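Local coordinates for putative uncharacterized protein TTHA0988 (Thermus thermophilus, PDB 3OEP) that is of unknown function, a KipI-KipA homologue with cyclophilin-like domains that was once wrongly taken for an allophanate hydrolase, at residues V13-N18 / L111-A116. Residues are numbered along the deposited sequence; the frame is centred on the assembly and turned at random.
Sequences VSEEAN and LYRVYA
N18, in the first turn of helix 15-30, comes closest to strand 112-117 at Y115, their CA atoms 6.7 Å apart. R113 reaches out from the strand with its chain extended from CG to NE and grips N18 OD1 side-on: NE donates at 2.7 Å in the carbonyl plane, on a lone pair, while NH2 comes from above that plane at 2.8 Å. The amide and guanidinium planes stand 85° apart. N18 ND2 is bonded to Y43 O, so both ends of the amide are held. Replacing N18 by alanine removes the amide and is likely to leave R113 NE and NH2 without the oxygen they share, and Y43 O without this donor. Within the cyclophilin-like domain, probably the KipI-like half, the contact sets the start of helix 15-30 against the mixed sheet that holds strand 112-117, where Y115 and A116 form a classic beta bulge opposite F125. The Y115 ring lies between V13 CG1, a CH-pi contact 3.7 Å from its centroid, and R113 CD over the opposite face. With CG1 anti to its N (chi1 -177°), V13 lays that methyl over the ring. A water hydrogen-bonds to Y115 OH at 2.8 Å and donates a weak bond to V13 O. S14 caps the helix, its OG accepting from A17 N at 3.2 Å, and its O meets the Y115 ring edge.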
loop_
_atom_site.group_PDB
_atom_site.type_symbol
_atom_site.label_atom_id
_atom_site.label_comp_id
_atom_site.label_asym_id
_atom_site.label_seq_id
_atom_site.Cartn_x
_atom_site.Cartn_y
_atom_site.Cartn_z
ATOM N N VAL A 13 -3.189 -21.796 11.701
ATOM C CA VAL A 13 -3.267 -22.367 10.369
ATOM C C VAL A 13 -4.315 -23.477 10.388
ATOM O O VAL A 13 -4.011 -24.639 10.681
ATOM C CB VAL A 13 -1.891 -22.901 9.913
ATOM C CG1 VAL A 13 -1.968 -23.432 8.486
ATOM C CG2 VAL A 13 -0.842 -21.799 10.022
ATOM N N SER A 14 -5.558 -23.093 10.124
ATOM C CA SER A 14 -6.680 -24.017 10.082
ATOM C C SER A 14 -7.191 -24.046 8.655
ATOM O O SER A 14 -7.621 -23.019 8.132
ATOM C CB SER A 14 -7.790 -23.550 11.027
ATOM O OG SER A 14 -9.028 -24.167 10.719
ATOM N N GLU A 15 -7.139 -25.212 8.020
ATOM C CA GLU A 15 -7.608 -25.336 6.647
ATOM C C GLU A 15 -9.087 -24.963 6.507
ATOM O O GLU A 15 -9.449 -24.215 5.600
ATOM C CB GLU A 15 -7.360 -26.744 6.097
ATOM C CG GLU A 15 -7.756 -26.909 4.631
ATOM C CD GLU A 15 -7.402 -28.274 4.052
ATOM O OE1 GLU A 15 -6.569 -28.994 4.647
ATOM O OE2 GLU A 15 -7.964 -28.625 2.994
ATOM N N GLU A 16 -9.944 -25.457 7.398
ATOM C CA GLU A 16 -11.371 -25.199 7.249
ATOM C C GLU A 16 -11.713 -23.730 7.530
ATOM O O GLU A 16 -12.572 -23.159 6.869
ATOM C CB GLU A 16 -12.203 -26.162 8.104
ATOM C CG GLU A 16 -13.718 -26.013 7.988
ATOM C CD GLU A 16 -14.257 -25.904 6.560
ATOM O OE1 GLU A 16 -14.012 -26.808 5.734
ATOM O OE2 GLU A 16 -14.955 -24.908 6.275
ATOM N N ALA A 17 -11.013 -23.110 8.475
ATOM C CA ALA A 17 -11.220 -21.678 8.745
ATOM C C ALA A 17 -10.844 -20.845 7.515
ATOM O O ALA A 17 -11.546 -19.899 7.148
ATOM C CB ALA A 17 -10.418 -21.239 9.952
ATOM N N ASN A 18 -9.744 -21.219 6.876
ATOM C CA ASN A 18 -9.298 -20.546 5.655
ATOM C C ASN A 18 -10.281 -20.759 4.497
ATOM O O ASN A 18 -10.569 -19.817 3.762
ATOM C CB ASN A 18 -7.886 -21.011 5.297
ATOM C CG ASN A 18 -7.324 -20.310 4.078
ATOM O OD1 ASN A 18 -7.056 -20.952 3.067
ATOM N ND2 ASN A 18 -7.153 -18.991 4.159
ATOM N N LEU A 111 1.987 -31.066 -0.047
ATOM C CA LEU A 111 1.143 -30.311 -0.958
ATOM C C LEU A 111 0.704 -29.089 -0.164
ATOM O O LEU A 111 -0.161 -29.184 0.710
ATOM C CB LEU A 111 -0.058 -31.133 -1.418
ATOM C CG LEU A 111 -0.981 -30.402 -2.399
ATOM C CD1 LEU A 111 -0.225 -29.993 -3.659
ATOM C CD2 LEU A 111 -2.175 -31.283 -2.744
ATOM N N TYR A 112 1.335 -27.955 -0.438
ATOM C CA TYR A 112 1.075 -26.733 0.316
ATOM C C TYR A 112 -0.214 -26.072 -0.132
ATOM O O TYR A 112 -0.702 -26.322 -1.229
ATOM C CB TYR A 112 2.199 -25.734 0.121
ATOM C CG TYR A 112 3.541 -26.160 0.671
ATOM C CD1 TYR A 112 4.472 -26.793 -0.137
ATOM C CD2 TYR A 112 3.879 -25.920 1.996
ATOM C CE1 TYR A 112 5.710 -27.176 0.364
ATOM C CE2 TYR A 112 5.114 -26.289 2.501
ATOM C CZ TYR A 112 6.028 -26.915 1.678
ATOM O OH TYR A 112 7.262 -27.285 2.170
ATOM N N ARG A 113 -0.742 -25.218 0.733
ATOM C CA ARG A 113 -1.881 -24.377 0.428
ATOM C C ARG A 113 -1.481 -22.920 0.634
ATOM O O ARG A 113 -0.783 -22.598 1.601
ATOM C CB ARG A 113 -3.037 -24.734 1.361
ATOM C CG ARG A 113 -4.279 -23.900 1.193
ATOM C CD ARG A 113 -5.315 -24.279 2.245
ATOM N NE ARG A 113 -6.471 -23.398 2.160
ATOM C CZ ARG A 113 -7.540 -23.609 1.395
ATOM N NH1 ARG A 113 -7.645 -24.700 0.639
ATOM N NH2 ARG A 113 -8.524 -22.715 1.397
ATOM N N VAL A 114 -1.920 -22.048 -0.267
ATOM C CA VAL A 114 -1.749 -20.610 -0.105
ATOM C C VAL A 114 -2.789 -20.100 0.893
ATOM O O VAL A 114 -3.969 -19.988 0.559
ATOM C CB VAL A 114 -1.915 -19.844 -1.439
ATOM C CG1 VAL A 114 -1.752 -18.341 -1.213
ATOM C CG2 VAL A 114 -0.911 -20.354 -2.479
ATOM N N TYR A 115 -2.349 -19.807 2.114
ATOM C CA TYR A 115 -3.235 -19.311 3.171
ATOM C C TYR A 115 -3.425 -17.793 3.144
ATOM O O TYR A 115 -4.411 -17.279 3.665
ATOM C CB TYR A 115 -2.704 -19.724 4.542
ATOM C CG TYR A 115 -3.071 -21.136 4.907
ATOM C CD1 TYR A 115 -2.292 -22.205 4.488
ATOM C CD2 TYR A 115 -4.215 -21.401 5.647
ATOM C CE1 TYR A 115 -2.633 -23.505 4.818
ATOM C CE2 TYR A 115 -4.564 -22.709 5.985
ATOM C CZ TYR A 115 -3.765 -23.751 5.562
ATOM O OH TYR A 115 -4.100 -25.049 5.883
ATOM N N ALA A 116 -2.461 -17.084 2.567
ATOM C CA ALA A 116 -2.522 -15.637 2.451
ATOM C C ALA A 116 -1.642 -15.235 1.285
ATOM O O ALA A 116 -0.733 -15.964 0.906
ATOM C CB ALA A 116 -2.045 -14.967 3.726
HETATM O O HOH W 1 -3.351 -26.641 8.004
#